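PDB 6MPR: malonate decarboxylase subunit alpha from Acinetobacter baumannii ATCC 17978, which probably acts as the acyl-carrier-protein transferase subunit of malonate decarboxylase, exchanging acetyl for malonyl groups on the carrier protein. Local coordinates for residues M252-I257 with E286-K291. Numbering follows the deposited sequence.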
ATOM      1  N   MET A 252     -18.397 -19.596  16.032  1.00 14.83           N
ATOM      2  CA  MET A 252     -17.083 -20.232  15.975  1.00 17.35           C
ATOM      3  C   MET A 252     -15.982 -19.241  15.600  1.00 14.89           C
ATOM      4  O   MET A 252     -14.864 -19.333  16.123  1.00 15.45           O
ATOM      5  CB  MET A 252     -17.129 -21.405  14.998  1.00 16.62           C
ATOM      6  CG  MET A 252     -18.023 -22.539  15.504  1.00 19.16           C
ATOM      7  SD  MET A 252     -17.774 -24.077  14.589  1.00 21.88           S
ATOM      8  CE  MET A 252     -18.609 -23.702  13.050  1.00 17.49           C
ATOM      9  N   ALA A 253     -16.265 -18.295  14.692  1.00 13.57           N
ATOM     10  CA  ALA A 253     -15.292 -17.249  14.397  1.00 12.92           C
ATOM     11  C   ALA A 253     -14.934 -16.449  15.644  1.00 14.71           C
ATOM     12  O   ALA A 253     -13.760 -16.146  15.880  1.00 12.65           O
ATOM     13  CB  ALA A 253     -15.819 -16.317  13.299  1.00 15.18           C
ATOM     14  N   ILE A 254     -15.929 -16.087  16.450  1.00 15.52           N
ATOM     15  CA  ILE A 254     -15.668 -15.218  17.599  1.00 12.95           C
ATOM     16  C   ILE A 254     -14.898 -15.966  18.672  1.00 16.90           C
ATOM     17  O   ILE A 254     -13.911 -15.465  19.223  1.00 15.44           O
ATOM     18  CB  ILE A 254     -16.986 -14.657  18.153  1.00 14.41           C
ATOM     19  CG1 ILE A 254     -17.581 -13.680  17.145  1.00 13.59           C
ATOM     20  CG2 ILE A 254     -16.743 -14.018  19.525  1.00 13.37           C
ATOM     21  CD1 ILE A 254     -19.007 -13.232  17.433  1.00 15.13           C
ATOM     22  N   ARG A 255     -15.353 -17.168  18.997  1.00 17.43           N
ATOM     23  CA  ARG A 255     -14.747 -17.960  20.055  1.00 15.77           C
ATOM     24  C   ARG A 255     -13.442 -18.600  19.589  1.00 20.59           C
ATOM     25  O   ARG A 255     -12.415 -18.519  20.275  1.00 17.24           O
ATOM     26  CB  ARG A 255     -15.761 -19.010  20.496  1.00 21.42           C
ATOM     27  CG  ARG A 255     -15.315 -19.932  21.596  1.00 25.74           C
ATOM     28  CD  ARG A 255     -15.558 -19.324  22.962  1.00 32.55           C
ATOM     29  NE  ARG A 255     -15.253 -20.285  24.011  1.00 42.38           N
ATOM     30  CZ  ARG A 255     -14.990 -19.958  25.271  1.00 51.04           C
ATOM     31  NH1 ARG A 255     -14.984 -18.684  25.642  1.00 41.30           N
ATOM     32  NH2 ARG A 255     -14.723 -20.908  26.157  1.00 57.39           N
ATOM     33  N   GLY A 256     -13.458 -19.222  18.412  1.00 17.68           N
ATOM     34  CA  GLY A 256     -12.327 -19.998  17.953  1.00 14.75           C
ATOM     35  C   GLY A 256     -11.249 -19.243  17.204  1.00 17.77           C
ATOM     36  O   GLY A 256     -10.194 -19.822  16.941  1.00 14.37           O
ATOM     37  N   ILE A 257     -11.490 -17.985  16.829  1.00 13.52           N
ATOM     38  CA  ILE A 257     -10.484 -17.193  16.124  1.00 13.00           C
ATOM     39  C   ILE A 257     -10.239 -15.852  16.817  1.00 12.65           C
ATOM     40  O   ILE A 257      -9.109 -15.550  17.228  1.00 13.04           O
ATOM     41  CB  ILE A 257     -10.880 -16.975  14.651  1.00 12.56           C
ATOM     42  CG1 ILE A 257     -11.213 -18.316  13.963  1.00 14.57           C
ATOM     43  CG2 ILE A 257      -9.731 -16.280  13.909  1.00 17.01           C
ATOM     44  CD1 ILE A 257     -11.564 -18.187  12.471  1.00 15.66           C
ATOM     45  N   GLU A 286     -20.879 -10.419  24.109  1.00 18.73           N
ATOM     46  CA  GLU A 286     -21.081  -9.892  25.459  1.00 18.79           C
ATOM     47  C   GLU A 286     -21.159 -11.009  26.493  1.00 23.27           C
ATOM     48  O   GLU A 286     -20.620 -10.882  27.599  1.00 21.27           O
ATOM     49  CB  GLU A 286     -22.352  -9.039  25.490  1.00 20.34           C
ATOM     50  CG  GLU A 286     -22.786  -8.568  26.871  1.00 22.00           C
ATOM     51  CD  GLU A 286     -21.788  -7.645  27.522  1.00 33.14           C
ATOM     52  OE1 GLU A 286     -21.791  -7.582  28.773  1.00 35.68           O
ATOM     53  OE2 GLU A 286     -21.004  -6.984  26.798  1.00 23.43           O
ATOM     54  N   SER A 287     -21.824 -12.113  26.151  1.00 18.63           N
ATOM     55  CA  SER A 287     -21.917 -13.247  27.062  1.00 20.50           C
ATOM     56  C   SER A 287     -20.557 -13.875  27.363  1.00 19.48           C
ATOM     57  O   SER A 287     -20.399 -14.495  28.423  1.00 22.15           O
ATOM     58  CB  SER A 287     -22.859 -14.303  26.478  1.00 23.24           C
ATOM     59  OG  SER A 287     -22.178 -15.094  25.519  1.00 24.12           O
ATOM     60  N   LEU A 288     -19.577 -13.719  26.472  1.00 21.09           N
ATOM     61  CA  LEU A 288     -18.212 -14.192  26.674  1.00 17.55           C
ATOM     62  C   LEU A 288     -17.331 -13.161  27.375  1.00 21.33           C
ATOM     63  O   LEU A 288     -16.148 -13.438  27.614  1.00 22.90           O
ATOM     64  CB  LEU A 288     -17.576 -14.578  25.322  1.00 15.72           C
ATOM     65  CG  LEU A 288     -18.271 -15.699  24.537  1.00 19.86           C
ATOM     66  CD1 LEU A 288     -17.620 -15.888  23.173  1.00 21.46           C
ATOM     67  CD2 LEU A 288     -18.270 -17.008  25.334  1.00 26.10           C
ATOM     68  N   GLY A 289     -17.877 -11.985  27.696  1.00 16.14           N
ATOM     69  CA  GLY A 289     -17.126 -10.945  28.379  1.00 24.10           C
ATOM     70  C   GLY A 289     -16.091 -10.247  27.524  1.00 25.80           C
ATOM     71  O   GLY A 289     -15.094  -9.747  28.058  1.00 24.24           O
ATOM     72  N   LEU A 290     -16.309 -10.177  26.211  1.00 21.61           N
ATOM     73  CA  LEU A 290     -15.258  -9.777  25.283  1.00 18.49           C
ATOM     74  C   LEU A 290     -15.303  -8.309  24.857  1.00 16.23           C
ATOM     75  O   LEU A 290     -14.469  -7.905  24.034  1.00 14.41           O
ATOM     76  CB  LEU A 290     -15.301 -10.672  24.035  1.00 13.85           C
ATOM     77  CG  LEU A 290     -14.999 -12.156  24.265  1.00 15.18           C
ATOM     78  CD1 LEU A 290     -15.199 -12.965  22.968  1.00 18.94           C
ATOM     79  CD2 LEU A 290     -13.602 -12.345  24.819  1.00 20.95           C
ATOM     80  N   LYS A 291     -16.235  -7.498  25.371  1.00 17.94           N
ATOM     81  CA  LYS A 291     -16.313  -6.118  24.897  1.00 23.55           C
ATOM     82  C   LYS A 291     -15.041  -5.367  25.259  1.00 13.82           C
ATOM     83  O   LYS A 291     -14.569  -5.434  26.399  1.00 17.06           O
ATOM     84  CB  LYS A 291     -17.526  -5.389  25.477  1.00 24.74           C
ATOM     85  CG  LYS A 291     -17.624  -3.934  24.990  1.00 26.48           C
ATOM     86  CD  LYS A 291     -18.685  -3.133  25.735  1.00 27.85           C
ATOM     87  CE  LYS A 291     -20.065  -3.754  25.567  1.00 30.99           C
ATOM     88  NZ  LYS A 291     -21.106  -3.014  26.341  1.00 29.68           N
TER
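Ile254 on helix 244-261 presents its CG2 methyl to two leucines that follow the end of helix 272-287. A chi1 of -69° sets CG1 beside the backbone N and leaves CG2, anti to that N, as the branch turned to the leucines. Leu290 CD1 meets Ile254 CG2 at 3.9 Å. Leu288 CD1 lies slightly farther from Ile254 CG2, at 4.2 Å. This is the buried, more closely packed side of the contact: Ile254 also rests on Ile280 and Leu281 of helix 272-287, and Leu290 also touches Trp314. A beta-branched isoleucine suits the place because its methyl sits close to the backbone and is held stiffly, whereas the longer leucine side chains reach from the loop to the helix, each ending in a CD1 methyl against CG2.

Gly289 suits the turn between the two leucines because positive phi (73°) costs a residue without a side chain little. It closes helix 272-287 in a Schellman motif, with Gly289 N bonded back to Glu286 O at 3.0 Å. Leu288 and Leu290, one on each side of this glycine, both direct their side chains at helix 244-261.

Toward solvent the contact is looser and of mixed character. Arg255 leaves its helix with CG anti to the backbone N and bends at chi2 (85°), which carries its aliphatic part past Leu288, CD lying 4.0 Å from Leu288 CD1. Farther out, NH1 comes within 3.7 Å of Leu288 CD2, the methyl lying oblique to the guanidinium plane. The charge itself is answered within its own helix by a salt bridge to Glu259. No hydrogen bond joins the two segments, so their mutual hold probably rests on van der Waals contact and the burial of apolar surface, with arginine keeping its charged end at the partly exposed margin.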